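Local coordinates for histidinol-phosphatase (Listeria monocytogenes serotype 4b str. H7858, PDB 6NLR), which probably hydrolyses L-histidinol phosphate to L-histidinol and phosphate in histidine biosynthesis, at a trinuclear metal centre that holds cobalt and manganese, at residues 4-9 with 117-122; 70-75 with 109-114; 76-81 with 86-91; 164-169 with 177-182. One frame throughout, in Å; residues are numbered along the deposited sequence.

Contact 1: residues 4-9 with 117-122; sequences DGHTHT and DGVLSL. With CO (cobalt (II) ion), chain F.
H6 and G5 meet V119 inside the barrel of the PHP domain, where strand 4-7 and strand 117-121 pass within 7.7 Å of each other at 62°. The two are not neighbours in the sheet: V119 touches the H6 ring and the backbone oxygen of G5, with no ladder between the strands. H6 can be followed outward from its CB, which leaves the backbone to one side of the other strand. With CG anti to the backbone N (chi1 -166°), the imidazole swings into the interior, and its CE1 lies 4.4 Å from V119 CG1, in an oblique approach. Beyond CE1, NE2 of H6 binds cobalt at 2.1 Å. H8 NE2 reaches the same ion at 2.2 Å and lies at the edge of the H6 ring, in its plane; a water, E93 and D258 are further ligands. The other valine branch, V119 CG2, rests 3.9 Å from G5 O. D4 OD1 accepts from H6 N (3.1 Å), an Asx turn, met from above the carboxylate plane. D117 brings a carboxylate beside G5, and S36 and R3 hold its OD2. The contact thus packs an apolar branch beside an imidazole whose NE2 is committed to cobalt, while R178 takes both G5 O and D117 OD2, consistent with polar groups kept satisfied where the strands are not paired.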
# COMPACT_ATOMS: atom_id res chain seq x y z
N ASP A 4 8.27 3.26 11.15
CA ASP A 4 7.04 3.31 10.31
C ASP A 4 7.51 3.36 8.85
O ASP A 4 8.22 4.31 8.48
CB ASP A 4 6.12 4.45 10.74
CG ASP A 4 4.74 4.41 10.08
OD1 ASP A 4 4.56 3.64 9.09
OD2 ASP A 4 3.85 5.18 10.54
N GLY A 5 7.13 2.35 8.07
CA GLY A 5 7.55 2.23 6.66
C GLY A 5 6.50 2.76 5.70
O GLY A 5 6.73 2.60 4.49
N HIS A 6 5.41 3.37 6.17
CA HIS A 6 4.28 3.72 5.26
C HIS A 6 3.47 4.93 5.78
O HIS A 6 2.52 4.74 6.56
CB HIS A 6 3.45 2.45 5.03
CG HIS A 6 2.49 2.54 3.90
ND1 HIS A 6 1.97 1.41 3.30
CD2 HIS A 6 1.91 3.59 3.29
CE1 HIS A 6 1.12 1.76 2.36
NE2 HIS A 6 1.06 3.10 2.32
N THR A 7 3.80 6.13 5.30
CA THR A 7 3.05 7.37 5.64
C THR A 7 2.85 8.24 4.40
O THR A 7 3.64 8.12 3.42
CB THR A 7 3.76 8.18 6.74
OG1 THR A 7 4.91 8.82 6.18
CG2 THR A 7 4.14 7.31 7.91
N HIS A 8 1.86 9.10 4.49
CA HIS A 8 1.41 10.04 3.44
C HIS A 8 1.50 11.47 3.98
O HIS A 8 1.86 11.65 5.16
CB HIS A 8 0.01 9.61 2.95
CG HIS A 8 0.05 8.28 2.28
ND1 HIS A 8 0.43 8.13 0.96
CD2 HIS A 8 -0.17 7.03 2.75
CE1 HIS A 8 0.39 6.85 0.64
NE2 HIS A 8 0.07 6.15 1.73
N THR A 9 1.16 12.46 3.14
CA THR A 9 1.45 13.89 3.36
C THR A 9 0.30 14.75 2.84
O THR A 9 -0.69 14.18 2.32
CB THR A 9 2.74 14.27 2.62
OG1 THR A 9 2.51 14.26 1.21
CG2 THR A 9 3.89 13.34 2.93
N ASP A 117 13.41 4.75 -0.14
CA ASP A 117 12.50 3.66 0.29
C ASP A 117 11.34 3.64 -0.70
O ASP A 117 11.28 4.51 -1.61
CB ASP A 117 12.04 3.84 1.74
CG ASP A 117 11.51 2.58 2.43
OD1 ASP A 117 11.61 1.48 1.84
OD2 ASP A 117 11.00 2.72 3.59
N GLY A 118 10.46 2.67 -0.55
CA GLY A 118 9.36 2.49 -1.50
C GLY A 118 8.47 1.35 -1.09
O GLY A 118 8.94 0.44 -0.38
N VAL A 119 7.21 1.43 -1.50
CA VAL A 119 6.20 0.37 -1.37
C VAL A 119 5.59 0.18 -2.75
O VAL A 119 5.29 1.20 -3.42
CB VAL A 119 5.18 0.74 -0.28
CG1 VAL A 119 4.07 -0.27 -0.21
CG2 VAL A 119 5.84 0.87 1.09
N LEU A 120 5.43 -1.06 -3.19
CA LEU A 120 4.70 -1.37 -4.43
C LEU A 120 3.35 -1.95 -4.02
O LEU A 120 3.35 -2.99 -3.34
CB LEU A 120 5.51 -2.35 -5.28
CG LEU A 120 4.88 -2.73 -6.61
CD1 LEU A 120 4.84 -1.54 -7.55
CD2 LEU A 120 5.65 -3.90 -7.24
N SER A 121 2.28 -1.27 -4.42
CA SER A 121 0.90 -1.55 -3.97
C SER A 121 -0.01 -1.79 -5.18
O SER A 121 0.06 -1.02 -6.16
CB SER A 121 0.38 -0.42 -3.14
OG SER A 121 1.06 -0.39 -1.90
N LEU A 122 -0.89 -2.77 -5.06
CA LEU A 122 -2.01 -2.99 -6.02
C LEU A 122 -3.29 -2.34 -5.47
O LEU A 122 -3.79 -2.79 -4.40
CB LEU A 122 -2.16 -4.50 -6.24
CG LEU A 122 -3.20 -4.89 -7.27
CD1 LEU A 122 -2.73 -4.51 -8.68
CD2 LEU A 122 -3.52 -6.36 -7.16
CO CO F . -0.64 4.08 1.50
O HOH W 1 -1.75 2.23 1.03

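Contact 2: residues 70-75 with 109-114; sequences YYFKKM and NEYGPQ
F72 and Q114 mark the closest backbone approach, with their CA atoms 7.8 Å apart. Segment 70-75 is a run of regular helix, whereas 109-114 takes in the last part of helix 101-111 and then a 3-10 segment, closed by the bond from Q114 N to Y111 O (2.9 Å). That turn carries Q114 round to the ring of F72, and the two side chains cross at about a right angle. Q114 CB sits over the ring face as a CH-pi contact, 3.9 Å from the F72 centroid and 22° off the normal. With Q114 CG anti to the carbonyl carbon (chi1 -74°) and the chain extended beyond it, CD and OE1 are laid over the same face, OE1 nearer the rim and 3.4 Å from F72 CD2. The amide is tilted 34° against the ring and does not lie flat on it. On the opposite face, Y71 CD2 covers the centre of the F72 ring. Y111 CD1 completes the group, 4.1 Å from F72 CE2 in an oblique approach, with neither ring stacked on the other. The result is an aromatic contact that is buried at F72 and gives way to solvent at Q114. F72 also packs on I90, and Y111 meets F107 and M65; helices 68-81 and 101-111, which precede and follow strand 87-95 in the chain, thus come together on the outer side of the barrel.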
# COMPACT_ATOMS: atom_id res chain seq x y z
N TYR A 70 8.01 19.90 -6.07
CA TYR A 70 7.54 20.53 -4.81
C TYR A 70 7.50 19.47 -3.71
O TYR A 70 7.91 19.76 -2.56
CB TYR A 70 6.19 21.22 -5.04
CG TYR A 70 6.24 22.33 -6.08
CD1 TYR A 70 6.80 23.57 -5.79
CD2 TYR A 70 5.77 22.12 -7.37
CE1 TYR A 70 6.89 24.57 -6.74
CE2 TYR A 70 5.82 23.12 -8.32
CZ TYR A 70 6.39 24.35 -8.01
OH TYR A 70 6.44 25.35 -8.94
N TYR A 71 7.08 18.25 -4.05
CA TYR A 71 7.06 17.10 -3.11
C TYR A 71 8.48 16.81 -2.61
O TYR A 71 8.67 16.79 -1.38
CB TYR A 71 6.48 15.85 -3.78
CG TYR A 71 6.66 14.59 -2.99
CD1 TYR A 71 5.95 14.39 -1.81
CD2 TYR A 71 7.50 13.58 -3.41
CE1 TYR A 71 6.09 13.23 -1.08
CE2 TYR A 71 7.65 12.41 -2.70
CZ TYR A 71 6.93 12.22 -1.53
OH TYR A 71 7.02 11.06 -0.82
N PHE A 72 9.44 16.63 -3.52
CA PHE A 72 10.84 16.34 -3.15
C PHE A 72 11.43 17.50 -2.34
O PHE A 72 12.11 17.24 -1.35
CB PHE A 72 11.69 16.03 -4.38
CG PHE A 72 11.49 14.61 -4.86
CD1 PHE A 72 11.76 13.55 -4.02
CD2 PHE A 72 11.02 14.35 -6.13
CE1 PHE A 72 11.60 12.25 -4.46
CE2 PHE A 72 10.85 13.05 -6.56
CZ PHE A 72 11.14 12.01 -5.72
N LYS A 73 11.17 18.74 -2.74
CA LYS A 73 11.71 19.90 -2.01
C LYS A 73 11.20 19.86 -0.56
O LYS A 73 12.01 20.00 0.36
CB LYS A 73 11.32 21.19 -2.71
CG LYS A 73 11.76 22.45 -1.99
CD LYS A 73 11.26 23.70 -2.64
CE LYS A 73 11.69 24.94 -1.90
NZ LYS A 73 10.78 26.05 -2.21
N LYS A 74 9.89 19.72 -0.35
CA LYS A 74 9.28 19.76 1.01
C LYS A 74 9.83 18.59 1.84
O LYS A 74 10.23 18.79 2.98
CB LYS A 74 7.76 19.74 0.94
CG LYS A 74 7.04 19.66 2.29
CD LYS A 74 7.33 20.84 3.19
CE LYS A 74 6.66 20.72 4.54
NZ LYS A 74 5.19 20.73 4.40
N MSE A 75 9.83 17.37 1.29
CA MSE A 75 10.21 16.21 2.10
C MSE A 75 11.70 16.25 2.45
O MSE A 75 12.07 15.83 3.53
CB MSE A 75 9.87 14.89 1.39
CG MSE A 75 8.39 14.65 1.13
SE MSE A 75 7.20 15.39 2.53
CE MSE A 75 5.79 16.35 1.55
N ASN A 109 12.75 4.62 -13.23
CA ASN A 109 14.09 4.95 -13.78
C ASN A 109 14.33 6.46 -13.69
O ASN A 109 15.47 6.85 -13.41
CB ASN A 109 14.31 4.42 -15.20
CG ASN A 109 14.46 2.90 -15.26
OD1 ASN A 109 14.29 2.32 -16.32
ND2 ASN A 109 14.78 2.25 -14.15
N GLU A 110 13.31 7.30 -13.89
CA GLU A 110 13.53 8.78 -13.85
C GLU A 110 13.66 9.26 -12.39
O GLU A 110 14.59 10.00 -12.12
CB GLU A 110 12.42 9.54 -14.58
CG GLU A 110 12.62 11.04 -14.51
CD GLU A 110 11.82 11.87 -15.51
OE1 GLU A 110 10.90 11.31 -16.14
OE2 GLU A 110 12.13 13.08 -15.65
N TYR A 111 12.75 8.90 -11.49
CA TYR A 111 12.65 9.52 -10.14
C TYR A 111 13.27 8.62 -9.06
O TYR A 111 13.59 9.14 -7.97
CB TYR A 111 11.19 9.86 -9.84
CG TYR A 111 10.66 10.93 -10.76
CD1 TYR A 111 11.01 12.26 -10.60
CD2 TYR A 111 9.87 10.58 -11.84
CE1 TYR A 111 10.57 13.23 -11.48
CE2 TYR A 111 9.42 11.54 -12.73
CZ TYR A 111 9.76 12.87 -12.54
OH TYR A 111 9.29 13.79 -13.43
N GLY A 112 13.49 7.34 -9.36
CA GLY A 112 14.07 6.38 -8.41
C GLY A 112 15.33 6.92 -7.72
O GLY A 112 15.48 6.75 -6.53
N PRO A 113 16.28 7.56 -8.45
CA PRO A 113 17.50 8.07 -7.83
C PRO A 113 17.26 9.11 -6.73
O PRO A 113 18.16 9.33 -5.96
CB PRO A 113 18.27 8.70 -9.03
CG PRO A 113 17.79 7.89 -10.20
CD PRO A 113 16.30 7.72 -9.91
N GLN A 114 16.08 9.75 -6.67
CA GLN A 114 15.77 10.78 -5.64
C GLN A 114 15.15 10.13 -4.39
O GLN A 114 14.78 10.87 -3.48
CB GLN A 114 14.84 11.83 -6.23
CG GLN A 114 15.56 12.78 -7.19
CD GLN A 114 14.57 13.76 -7.77
OE1 GLN A 114 14.21 14.74 -7.13
NE2 GLN A 114 14.11 13.46 -8.98

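Contact 3: residues 76-81 with 86-91; sequences NHIKKK and LLIHIG
K79 reaches across the strand, its methylenes passing I88 O toward I90. Its CB meets I88 CG2 at 4.0 Å. CG of K79 is anti to the backbone N (chi1 168°) and the rest of the chain is fully extended, so that CD comes 4.2 Å from I90 CD1, and CE lies 3.2 Å from I88 O. One residue back, I78 CG2 packs 4.0 Å from I88 CD1. A water joins the two backbones at the end of the pair, donating to K79 O and L86 O, each 2.7 Å away, and accepting from I88 N at 2.9 Å. It thus serves polar backbone groups that the helix and the strand do not satisfy with each other directly.

Helix 76-81 and strand 87-91 run nearly antiparallel, at 164°, with their axes 7.9 Å apart. They are the returning half of a beta-alpha-beta crossover: strand 34-40 leads through helix 68-81 into strand 87-95, its parallel neighbour in the sheet, as expected of a TIM-barrel-like domain.

Alternation along the strand sorts the side chains. I88 and I90 point toward the helix, and H89 points away from it, where its ring nitrogens bond E34 and D116. Next outward, I90 is backed by F72 and M75 of the same helix, and I88 by I37. I78 spreads over V20, E21 and V24, so helix 20-29 covers the flank of this pair. The ammonium of K79 continues past the strand to a long, weak ion pair with D116.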
# COMPACT_ATOMS: atom_id res chain seq x y z
N ASN A 76 12.55 16.70 1.52
CA ASN A 76 13.98 16.82 1.77
C ASN A 76 14.20 17.86 2.87
O ASN A 76 15.08 17.65 3.72
CB ASN A 76 14.78 17.16 0.50
CG ASN A 76 15.11 15.90 -0.30
OD1 ASN A 76 14.61 15.67 -1.41
ND2 ASN A 76 15.89 15.02 0.30
N HIS A 77 13.42 18.93 2.89
CA HIS A 77 13.51 19.96 3.97
C HIS A 77 13.19 19.30 5.33
O HIS A 77 13.93 19.52 6.31
CB HIS A 77 12.56 21.12 3.63
CG HIS A 77 12.29 22.03 4.78
ND1 HIS A 77 13.25 22.85 5.28
CD2 HIS A 77 11.16 22.25 5.51
CE1 HIS A 77 12.76 23.52 6.31
NE2 HIS A 77 11.47 23.18 6.46
N ILE A 78 12.12 18.51 5.39
CA ILE A 78 11.64 17.89 6.66
C ILE A 78 12.67 16.84 7.12
O ILE A 78 12.97 16.79 8.30
CB ILE A 78 10.24 17.30 6.47
CG1 ILE A 78 9.22 18.40 6.21
CG2 ILE A 78 9.85 16.45 7.66
CD1 ILE A 78 9.14 19.42 7.30
N LYS A 79 13.22 16.09 6.18
CA LYS A 79 14.24 15.04 6.47
C LYS A 79 15.44 15.67 7.17
O LYS A 79 15.88 15.13 8.21
CB LYS A 79 14.66 14.35 5.18
CG LYS A 79 15.91 13.48 5.34
CD LYS A 79 16.27 12.67 4.14
CE LYS A 79 17.37 11.70 4.50
NZ LYS A 79 17.61 10.77 3.38
N LYS A 80 15.96 16.78 6.63
CA LYS A 80 17.14 17.47 7.22
C LYS A 80 16.74 18.13 8.54
O LYS A 80 17.54 18.09 9.49
CB LYS A 80 17.70 18.51 6.25
CG LYS A 80 18.32 17.91 5.00
CD LYS A 80 19.23 18.85 4.28
CE LYS A 80 19.75 18.24 3.00
NZ LYS A 80 18.87 18.58 1.87
N LYS A 81 15.55 18.73 8.60
CA LYS A 81 15.15 19.53 9.79
C LYS A 81 15.14 18.62 11.01
O LYS A 81 15.53 19.10 12.06
CB LYS A 81 13.78 20.19 9.60
CG LYS A 81 13.32 21.04 10.77
CD LYS A 81 12.11 21.85 10.45
CE LYS A 81 11.79 22.87 11.53
NZ LYS A 81 10.62 23.69 11.13
N LEU A 86 15.04 11.72 14.13
CA LEU A 86 14.27 10.74 13.33
C LEU A 86 15.02 10.55 12.01
O LEU A 86 15.29 11.57 11.35
CB LEU A 86 12.87 11.32 13.08
CG LEU A 86 11.82 10.36 12.55
CD1 LEU A 86 11.50 9.31 13.59
CD2 LEU A 86 10.55 11.09 12.15
N LEU A 87 15.30 9.31 11.62
CA LEU A 87 15.79 9.00 10.26
C LEU A 87 14.59 8.95 9.32
O LEU A 87 13.76 8.03 9.44
CB LEU A 87 16.58 7.69 10.28
CG LEU A 87 17.09 7.24 8.91
CD1 LEU A 87 17.94 8.34 8.28
CD2 LEU A 87 17.88 5.93 9.04
N ILE A 88 14.50 9.92 8.40
CA ILE A 88 13.38 10.02 7.43
C ILE A 88 13.84 9.51 6.07
O ILE A 88 14.87 9.97 5.59
CB ILE A 88 12.83 11.46 7.40
CG1 ILE A 88 12.21 11.78 8.77
CG2 ILE A 88 11.85 11.64 6.25
CD1 ILE A 88 11.72 13.19 8.94
N HIS A 89 13.09 8.58 5.50
CA HIS A 89 13.28 8.11 4.11
C HIS A 89 12.20 8.75 3.24
O HIS A 89 11.10 9.06 3.77
CB HIS A 89 13.27 6.58 4.02
CG HIS A 89 14.25 5.89 4.90
ND1 HIS A 89 15.60 6.03 4.75
CD2 HIS A 89 14.07 5.04 5.95
CE1 HIS A 89 16.22 5.29 5.66
NE2 HIS A 89 15.29 4.68 6.42
N ILE A 90 12.51 9.00 1.98
CA ILE A 90 11.60 9.63 1.00
C ILE A 90 11.45 8.69 -0.18
O ILE A 90 12.44 8.25 -0.74
CB ILE A 90 12.13 11.00 0.58
CG1 ILE A 90 12.41 11.89 1.79
CG2 ILE A 90 11.15 11.64 -0.39
CD1 ILE A 90 13.12 13.18 1.47
N GLY A 91 10.22 8.41 -0.57
CA GLY A 91 9.95 7.63 -1.79
C GLY A 91 8.49 7.69 -2.13
O GLY A 91 7.83 8.71 -1.83
O HOH W 2 15.74 12.51 8.90

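Contact 4: residues 164-169 with 177-182; sequences KQSIEA and RRMGHI. With MN (manganese (II) ion), chain E.
M179 has CG anti to the carbonyl carbon (chi1 -53°), and its chain then bends at chi2 (-64°) and chi3, which sets it against I167 and S166 on the facing helix. This is the alpha-to-beta return of a PHP barrel: helix 152-168 ends, a loop follows, and the short strand 178-179 enters the wall. M179 is present as selenomethionine, and its SE lies 3.8 Å from I167 CG1, the side chains approaching at a slant; M179 CG follows at 4.0 Å from the same carbon. The selenium also faces S166 OG at 4.1 Å. That hydroxyl stands between the backbone N and the carbonyl carbon (chi1 80°); its stronger partner is V163 O, and the contact with SE is plain packing. L120 touches both S166 and M179, and I210 and V214 of helix 201-217 lean on I167, which leaves the pair within an apolar layer outside the strands. Elsewhere on the helix, next to helix 201-217, K164 NZ forms a salt bridge with E168 OE2 at 2.8 Å. Strand 178-179 bonds through its backbone to E220 and D222, and R178 and G180 bond L120, so this short piece connects the two sheets. Just beyond it the chain turns in toward the metals. H181 N is held by D222, and the H181 ring meets that of H123, a ligand with E93 of the same manganese, which H181 NE2 binds at 2.1 Å.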
# COMPACT_ATOMS: atom_id res chain seq x y z
N LYS A 164 0.71 -11.23 -7.19
CA LYS A 164 1.73 -12.15 -7.73
C LYS A 164 2.42 -11.49 -8.93
O LYS A 164 3.66 -11.51 -9.00
CB LYS A 164 1.07 -13.48 -8.08
CG LYS A 164 2.00 -14.54 -8.67
CD LYS A 164 1.31 -15.87 -8.84
CE LYS A 164 2.21 -16.96 -9.36
NZ LYS A 164 2.43 -16.82 -10.82
N GLN A 165 1.65 -10.92 -9.86
CA GLN A 165 2.20 -10.18 -11.03
C GLN A 165 3.09 -9.02 -10.56
O GLN A 165 4.17 -8.83 -11.16
CB GLN A 165 1.06 -9.66 -11.91
CG GLN A 165 0.42 -10.73 -12.77
CD GLN A 165 -0.69 -10.12 -13.59
OE1 GLN A 165 -1.56 -9.43 -13.07
NE2 GLN A 165 -0.63 -10.33 -14.88
N SER A 166 2.67 -8.27 -9.53
CA SER A 166 3.49 -7.15 -8.98
C SER A 166 4.85 -7.68 -8.49
O SER A 166 5.88 -7.02 -8.72
CB SER A 166 2.75 -6.38 -7.91
OG SER A 166 2.78 -7.04 -6.65
N ILE A 167 4.88 -8.85 -7.87
CA ILE A 167 6.14 -9.44 -7.33
C ILE A 167 7.04 -9.88 -8.49
O ILE A 167 8.26 -9.63 -8.42
CB ILE A 167 5.83 -10.59 -6.36
CG1 ILE A 167 5.10 -10.05 -5.12
CG2 ILE A 167 7.09 -11.34 -5.99
CD1 ILE A 167 4.32 -11.12 -4.37
N GLU A 168 6.45 -10.48 -9.52
CA GLU A 168 7.19 -11.02 -10.69
C GLU A 168 7.71 -9.88 -11.56
O GLU A 168 8.66 -10.10 -12.26
CB GLU A 168 6.29 -11.92 -11.55
CG GLU A 168 5.88 -13.22 -10.87
CD GLU A 168 4.71 -13.96 -11.52
OE1 GLU A 168 3.88 -13.33 -12.26
OE2 GLU A 168 4.60 -15.19 -11.28
N ALA A 169 7.07 -8.71 -11.54
CA ALA A 169 7.30 -7.63 -12.54
C ALA A 169 8.77 -7.17 -12.54
O ALA A 169 9.36 -6.98 -11.47
CB ALA A 169 6.38 -6.48 -12.27
N ARG A 177 11.00 -2.97 -2.99
CA ARG A 177 11.16 -4.37 -2.54
C ARG A 177 10.20 -4.68 -1.40
O ARG A 177 10.29 -5.80 -0.85
CB ARG A 177 12.62 -4.57 -2.18
CG ARG A 177 13.50 -4.42 -3.41
CD ARG A 177 14.88 -4.91 -3.17
NE ARG A 177 15.71 -4.69 -4.34
CZ ARG A 177 17.04 -4.66 -4.29
NH1 ARG A 177 17.63 -4.82 -3.12
NH2 ARG A 177 17.75 -4.46 -5.39
N ARG A 178 9.33 -3.73 -1.04
CA ARG A 178 8.32 -3.93 0.02
C ARG A 178 6.94 -3.89 -0.62
O ARG A 178 6.56 -2.90 -1.25
CB ARG A 178 8.47 -2.89 1.13
CG ARG A 178 7.57 -3.20 2.33
CD ARG A 178 8.06 -2.63 3.67
NE ARG A 178 7.96 -1.18 3.74
CZ ARG A 178 8.93 -0.31 3.43
NH1 ARG A 178 10.13 -0.73 3.03
NH2 ARG A 178 8.69 0.99 3.56
N MSE A 179 6.21 -5.00 -0.50
CA MSE A 179 4.91 -5.11 -1.13
C MSE A 179 3.87 -4.57 -0.16
O MSE A 179 3.82 -5.02 0.99
CB MSE A 179 4.58 -6.56 -1.50
CG MSE A 179 5.66 -7.27 -2.33
SE MSE A 179 5.93 -6.44 -4.13
CE MSE A 179 7.57 -5.39 -3.84
N GLY A 180 3.04 -3.65 -0.64
CA GLY A 180 2.05 -2.97 0.16
C GLY A 180 0.83 -3.82 0.50
O GLY A 180 0.36 -4.56 -0.38
N HIS A 181 0.36 -3.71 1.74
CA HIS A 181 -0.91 -4.28 2.28
C HIS A 181 -1.45 -5.43 1.42
O HIS A 181 -2.48 -5.23 0.76
CB HIS A 181 -1.95 -3.15 2.45
CG HIS A 181 -2.01 -2.16 1.33
ND1 HIS A 181 -2.20 -2.56 0.00
CD2 HIS A 181 -1.97 -0.80 1.33
CE1 HIS A 181 -2.25 -1.47 -0.76
NE2 HIS A 181 -2.11 -0.37 0.02
N ILE A 182 -0.86 -6.64 1.48
CA ILE A 182 -1.17 -7.72 0.49
C ILE A 182 -2.48 -8.48 0.80
O ILE A 182 -2.65 -9.57 0.22
CB ILE A 182 -0.01 -8.71 0.32
CG1 ILE A 182 0.31 -9.47 1.61
CG2 ILE A 182 1.20 -8.02 -0.27
CD1 ILE A 182 1.09 -10.76 1.36
MN MN E . -2.22 1.66 -0.61
O HOH W 3 -4.39 1.16 0.07
O HOH W 1 -1.75 2.23 1.03

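Overall arrangement
Contacts 1 and 4 belong to the interior near the metals, and each supplies histidine ligands, H6 and H8 to cobalt in the one and H181 to manganese in the other. They meet directly, V119 CG1 and S121 OG packing on G180 CA. Contacts 2 and 3 lie farther out, their centres about 19 and 20 Å from the centre of the chain, and share helix 68-81: contact 3, buried, seats it on strand 87-95 through aliphatic packing and a water bridge, while contact 2, partly open at Q114, ties it to helix 101-111 through aromatic rings and an amide. Y71 OH on G91 O joins them, and H89 against D117 links contact 3 to contact 1.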